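Local coordinates for protein CrmK (Actinoalloteichus sp. WH1-2216-6, PDB 5I1V) that is a flavoenzyme oxidase with covalently bound FAD that takes part in recycling shunt products during caerulomycin biosynthesis, at residues 267-275 with 359-367. Sequence-based numbering, arbitrary orientation. Where two conformers were deposited one is given.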
ATOM      1  N   LEU A 267     -13.639  13.182  -9.751  1.00 23.66           N
ATOM      2  CA  LEU A 267     -13.108  13.954  -8.651  1.00 27.75           C
ATOM      3  C   LEU A 267     -12.190  15.048  -9.202  1.00 26.28           C
ATOM      4  O   LEU A 267     -11.252  14.759  -9.927  1.00 29.09           O
ATOM      5  CB  LEU A 267     -12.338  13.048  -7.714  1.00 29.61           C
ATOM      6  CG  LEU A 267     -11.857  13.663  -6.401  1.00 34.90           C
ATOM      7  CD1 LEU A 267     -11.892  12.685  -5.228  1.00 39.94           C
ATOM      8  CD2 LEU A 267     -10.445  14.148  -6.550  1.00 36.53           C
ATOM      9  N   LEU A 268     -12.453  16.284  -8.800  1.00 27.04           N
ATOM     10  CA  LEU A 268     -11.661  17.440  -9.218  1.00 26.29           C
ATOM     11  C   LEU A 268     -10.805  17.892  -8.024  1.00 25.44           C
ATOM     12  O   LEU A 268     -11.330  18.187  -6.990  1.00 26.59           O
ATOM     13  CB  LEU A 268     -12.598  18.543  -9.615  1.00 27.66           C
ATOM     14  CG  LEU A 268     -11.933  19.854 -10.031  1.00 27.24           C
ATOM     15  CD1 LEU A 268     -11.033  19.651 -11.243  1.00 26.97           C
ATOM     16  CD2 LEU A 268     -13.059  20.843 -10.279  1.00 29.44           C
ATOM     17  N   GLU A 269      -9.491  17.908  -8.158  1.00 25.04           N
ATOM     18  CA  GLU A 269      -8.629  18.310  -7.059  1.00 27.73           C
ATOM     19  C   GLU A 269      -8.073  19.674  -7.408  1.00 27.62           C
ATOM     20  O   GLU A 269      -7.284  19.804  -8.346  1.00 26.81           O
ATOM     21  CB  GLU A 269      -7.454  17.372  -6.882  1.00 31.47           C
ATOM     22  CG  GLU A 269      -7.823  15.950  -6.560  1.00 40.00           C
ATOM     23  CD  GLU A 269      -6.613  15.102  -6.167  1.00 48.54           C
ATOM     24  OE1 GLU A 269      -6.246  14.206  -6.959  1.00 50.52           O
ATOM     25  OE2 GLU A 269      -6.026  15.346  -5.069  1.00 53.88           O
ATOM     26  N   CYS A 270      -8.453  20.657  -6.623  1.00 25.72           N
ATOM     27  CA  CYS A 270      -7.957  22.004  -6.808  1.00 29.10           C
ATOM     28  C   CYS A 270      -6.848  22.321  -5.814  1.00 28.26           C
ATOM     29  O   CYS A 270      -7.100  22.894  -4.780  1.00 28.19           O
ATOM     30  CB  CYS A 270      -9.108  22.974  -6.612  1.00 28.66           C
ATOM     31  SG  CYS A 270     -10.502  22.608  -7.684  1.00 31.11           S
ATOM     32  N   PHE A 271      -5.642  21.912  -6.167  1.00 31.28           N
ATOM     33  CA  PHE A 271      -4.453  22.176  -5.421  1.00 32.19           C
ATOM     34  C   PHE A 271      -4.106  23.657  -5.374  1.00 32.65           C
ATOM     35  O   PHE A 271      -4.438  24.432  -6.300  1.00 31.29           O
ATOM     36  CB  PHE A 271      -3.280  21.477  -6.066  1.00 34.36           C
ATOM     37  CG  PHE A 271      -3.334  19.970  -6.028  1.00 35.63           C
ATOM     38  CD1 PHE A 271      -3.066  19.275  -4.856  1.00 38.53           C
ATOM     39  CD2 PHE A 271      -3.565  19.251  -7.182  1.00 36.00           C
ATOM     40  CE1 PHE A 271      -3.084  17.883  -4.839  1.00 37.37           C
ATOM     41  CE2 PHE A 271      -3.557  17.877  -7.184  1.00 36.81           C
ATOM     42  CZ  PHE A 271      -3.312  17.182  -6.011  1.00 38.67           C
ATOM     43  N   HIS A 272      -3.418  24.028  -4.305  1.00 30.32           N
ATOM     44  CA  HIS A 272      -2.746  25.298  -4.231  1.00 30.41           C
ATOM     45  C   HIS A 272      -1.748  25.393  -5.379  1.00 29.26           C
ATOM     46  O   HIS A 272      -1.178  24.393  -5.831  1.00 26.37           O
ATOM     47  CB  HIS A 272      -2.028  25.469  -2.886  1.00 31.14           C
ATOM     48  CG  HIS A 272      -1.344  26.787  -2.751  1.00 30.72           C
ATOM     49  ND1 HIS A 272       0.000  26.953  -3.003  1.00 32.83           N
ATOM     50  CD2 HIS A 272      -1.823  28.006  -2.426  1.00 30.52           C
ATOM     51  CE1 HIS A 272       0.319  28.229  -2.849  1.00 33.59           C
ATOM     52  NE2 HIS A 272      -0.772  28.890  -2.499  1.00 34.03           N
ATOM     53  N   ARG A 273      -1.535  26.635  -5.823  1.00 32.30           N
ATOM     54  CA  ARG A 273      -0.668  26.946  -6.950  0.50 31.55           C
ATOM     55  C   ARG A 273       0.688  26.253  -6.892  1.00 32.79           C
ATOM     56  O   ARG A 273       1.209  25.802  -7.919  1.00 30.39           O
ATOM     57  CB  ARG A 273      -0.480  28.478  -7.056  0.50 33.10           C
ATOM     58  CG  ARG A 273       0.564  28.930  -8.078  0.50 33.75           C
ATOM     59  CD  ARG A 273       0.458  30.416  -8.433  0.50 35.13           C
ATOM     60  NE  ARG A 273       0.104  30.643  -9.839  0.50 35.58           N
ATOM     61  CZ  ARG A 273      -0.951  31.346 -10.226  0.50 36.79           C
ATOM     62  NH1 ARG A 273      -1.705  31.910  -9.310  0.50 37.95           N
ATOM     63  NH2 ARG A 273      -1.249  31.502 -11.509  0.50 40.57           N
ATOM     64  N   SER A 274       1.279  26.196  -5.701  1.00 33.85           N
ATOM     65  CA  SER A 274       2.605  25.594  -5.541  1.00 35.70           C
ATOM     66  C   SER A 274       2.671  24.159  -5.981  1.00 37.12           C
ATOM     67  O   SER A 274       3.766  23.665  -6.181  1.00 35.81           O
ATOM     68  CB  SER A 274       3.088  25.675  -4.101  1.00 36.56           C
ATOM     69  OG  SER A 274       2.196  25.008  -3.229  1.00 34.87           O
ATOM     70  N   ALA A 275       1.520  23.469  -6.117  1.00 38.07           N
ATOM     71  CA  ALA A 275       1.518  22.138  -6.725  1.00 34.87           C
ATOM     72  C   ALA A 275       1.747  22.167  -8.224  1.00 36.05           C
ATOM     73  O   ALA A 275       2.153  21.159  -8.788  1.00 34.13           O
ATOM     74  CB  ALA A 275       0.211  21.393  -6.425  1.00 36.58           C
ATOM     75  N   ALA A 359     -11.961  31.230  -3.139  1.00 36.38           N
ATOM     76  CA  ALA A 359     -11.125  30.027  -3.150  1.00 34.09           C
ATOM     77  C   ALA A 359      -9.921  30.310  -3.976  1.00 34.32           C
ATOM     78  O   ALA A 359      -8.811  30.040  -3.546  1.00 31.18           O
ATOM     79  CB  ALA A 359     -11.862  28.855  -3.746  1.00 34.17           C
ATOM     80  N   TYR A 360     -10.126  30.892  -5.160  1.00 34.38           N
ATOM     81  CA  TYR A 360      -8.969  31.254  -6.013  1.00 34.46           C
ATOM     82  C   TYR A 360      -7.928  32.061  -5.247  1.00 33.32           C
ATOM     83  O   TYR A 360      -6.724  31.802  -5.345  1.00 32.36           O
ATOM     84  CB  TYR A 360      -9.399  31.974  -7.274  1.00 35.25           C
ATOM     85  CG  TYR A 360      -8.274  32.116  -8.275  1.00 36.89           C
ATOM     86  CD1 TYR A 360      -7.884  31.049  -9.074  1.00 35.56           C
ATOM     87  CD2 TYR A 360      -7.587  33.325  -8.414  1.00 36.87           C
ATOM     88  CE1 TYR A 360      -6.850  31.188 -10.008  1.00 39.37           C
ATOM     89  CE2 TYR A 360      -6.541  33.467  -9.317  1.00 38.24           C
ATOM     90  CZ  TYR A 360      -6.182  32.416 -10.118  1.00 39.09           C
ATOM     91  OH  TYR A 360      -5.130  32.597 -11.015  1.00 43.06           O
ATOM     92  N   ARG A 361      -8.397  33.001  -4.448  1.00 34.98           N
ATOM     93  CA  ARG A 361      -7.505  33.901  -3.720  1.00 39.22           C
ATOM     94  C   ARG A 361      -6.550  33.163  -2.785  1.00 36.35           C
ATOM     95  O   ARG A 361      -5.357  33.456  -2.743  1.00 32.82           O
ATOM     96  CB  ARG A 361      -8.328  34.902  -2.903  1.00 46.02           C
ATOM     97  CG  ARG A 361      -7.518  36.067  -2.349  1.00 54.60           C
ATOM     98  CD  ARG A 361      -6.992  35.819  -0.938  1.00 63.51           C
ATOM     99  NE  ARG A 361      -7.891  36.397   0.065  1.00 71.45           N
ATOM    100  CZ  ARG A 361      -7.504  36.938   1.217  1.00 77.13           C
ATOM    101  NH1 ARG A 361      -6.214  36.995   1.558  1.00 79.31           N
ATOM    102  NH2 ARG A 361      -8.422  37.441   2.034  1.00 80.48           N
ATOM    103  N   HIS A 362      -7.088  32.210  -2.022  1.00 33.75           N
ATOM    104  CA  HIS A 362      -6.273  31.369  -1.146  1.00 31.91           C
ATOM    105  C   HIS A 362      -5.486  30.309  -1.921  1.00 31.45           C
ATOM    106  O   HIS A 362      -4.354  29.985  -1.565  1.00 33.03           O
ATOM    107  CB  HIS A 362      -7.172  30.723  -0.092  1.00 31.60           C
ATOM    108  CG  HIS A 362      -7.787  31.704   0.846  1.00 31.55           C
ATOM    109  ND1 HIS A 362      -7.085  32.272   1.893  1.00 34.84           N
ATOM    110  CD2 HIS A 362      -9.017  32.267   0.873  1.00 32.42           C
ATOM    111  CE1 HIS A 362      -7.867  33.126   2.534  1.00 34.34           C
ATOM    112  NE2 HIS A 362      -9.045  33.141   1.936  1.00 33.55           N
ATOM    113  N   LEU A 363      -6.068  29.748  -2.981  1.00 32.15           N
ATOM    114  CA  LEU A 363      -5.334  28.776  -3.832  1.00 31.63           C
ATOM    115  C   LEU A 363      -4.203  29.368  -4.686  1.00 33.22           C
ATOM    116  O   LEU A 363      -3.259  28.649  -5.003  1.00 31.33           O
ATOM    117  CB  LEU A 363      -6.297  28.012  -4.743  1.00 32.40           C
ATOM    118  CG  LEU A 363      -7.330  27.128  -4.021  1.00 30.02           C
ATOM    119  CD1 LEU A 363      -8.427  26.736  -5.005  1.00 29.53           C
ATOM    120  CD2 LEU A 363      -6.662  25.891  -3.421  1.00 30.37           C
ATOM    121  N   SER A 364      -4.276  30.650  -5.080  1.00 35.63           N
ATOM    122  CA  SER A 364      -3.095  31.257  -5.746  1.00 39.61           C
ATOM    123  C   SER A 364      -2.154  32.074  -4.841  1.00 41.57           C
ATOM    124  O   SER A 364      -1.068  32.455  -5.285  1.00 45.19           O
ATOM    125  CB  SER A 364      -3.509  32.145  -6.923  1.00 40.89           C
ATOM    126  OG  SER A 364      -4.404  33.115  -6.488  1.00 38.18           O
ATOM    127  N   ARG A 365      -2.569  32.360  -3.605  1.00 44.65           N
ATOM    128  CA  ARG A 365      -1.770  33.142  -2.647  1.00 48.67           C
ATOM    129  C   ARG A 365      -0.291  32.737  -2.783  1.00 50.22           C
ATOM    130  O   ARG A 365       0.074  31.593  -2.501  1.00 45.83           O
ATOM    131  CB  ARG A 365      -2.269  32.878  -1.201  1.00 57.06           C
ATOM    132  CG  ARG A 365      -2.437  34.123  -0.334  1.00 63.62           C
ATOM    133  CD  ARG A 365      -3.257  33.846   0.933  1.00 68.06           C
ATOM    134  NE  ARG A 365      -2.528  33.074   1.944  1.00 75.49           N
ATOM    135  CZ  ARG A 365      -3.042  32.645   3.106  1.00 80.09           C
ATOM    136  NH1 ARG A 365      -4.304  32.909   3.435  1.00 81.72           N
ATOM    137  NH2 ARG A 365      -2.290  31.948   3.958  1.00 77.71           N
ATOM    138  N   ALA A 366       0.569  33.648  -3.231  1.00 45.17           N
ATOM    139  CA  ALA A 366       1.999  33.308  -3.377  1.00 43.81           C
ATOM    140  C   ALA A 366       2.804  33.363  -2.078  1.00 40.78           C
ATOM    141  O   ALA A 366       3.907  32.865  -2.014  1.00 40.23           O
ATOM    142  CB  ALA A 366       2.641  34.183  -4.447  1.00 48.15           C
ATOM    143  N   ASP A 367       2.261  33.950  -1.021  1.00 42.50           N
ATOM    144  CA  ASP A 367       2.953  33.954   0.273  1.00 43.40           C
ATOM    145  C   ASP A 367       2.813  32.604   1.031  1.00 46.75           C
ATOM    146  O   ASP A 367       3.188  32.488   2.199  1.00 44.89           O
ATOM    147  CB  ASP A 367       2.454  35.127   1.150  1.00 47.12           C
ATOM    148  CG  ASP A 367       0.965  34.993   1.562  1.00 52.88           C
ATOM    149  OD1 ASP A 367       0.342  33.952   1.262  1.00 58.45           O
ATOM    150  OD2 ASP A 367       0.414  35.926   2.193  1.00 49.68           O
TER
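Two hydrogen bonds tie His272 and Arg273, just past the end of strand 265-271, to carbonyl oxygens at the end of helix 353-364 and just beyond. The backbone N of Arg273 donates to Leu363 O at 2.8 Å. The second comes from the imidazole: His272 NE2 donates to Arg365 O at 2.8 Å, with the acceptor in the plane of the ring and the N-H...O angle at 145°. His272 reaches it because CG stands anti to the backbone N (chi1 -179°), which carries the ring across to the helix end. There CD2 comes within 3.0 Å of Leu363 O, and His362 O, hydrogen-bonded by Trp420 NE1, lies at the ring edge.

The other ring nitrogen fixes the rotation of the imidazole: His272 ND1 and Ser274 OG share a hydrogen bond of 2.9 Å. With both nitrogens engaged and the ring of Tyr368 packed edge-to-face against it, His272 is buried and held in one orientation.

The van der Waals contact is lighter. Leu363 lays its two methyls beside the end of the strand, CD2 at 3.3 Å from Cys270 O and CD1 in apolar contact with Cys270 CB at 4.1 Å; Tyr240 of helix 237-253 touches both side chains. Farther out, the Arg273 side chain runs beside Ser364, though the placement of its guanidinium is doubtful. Ser364 OG turns back to Tyr360 O at 2.9 Å, a carbonyl that also accepts from Ser364 N.

The contact joins the end of an inner strand of the large antiparallel sheet to the C-terminal end of a helix packed on that sheet, with the carbonyls of Leu363 and Arg365 taking bonds from a backbone N-H just past the strand and from a histidine. The side chain of Phe271 is about 13 Å from the bound FAD, and the arrangement belongs to the alpha/beta substrate domain expected of berberine-bridge-enzyme-like oxidases.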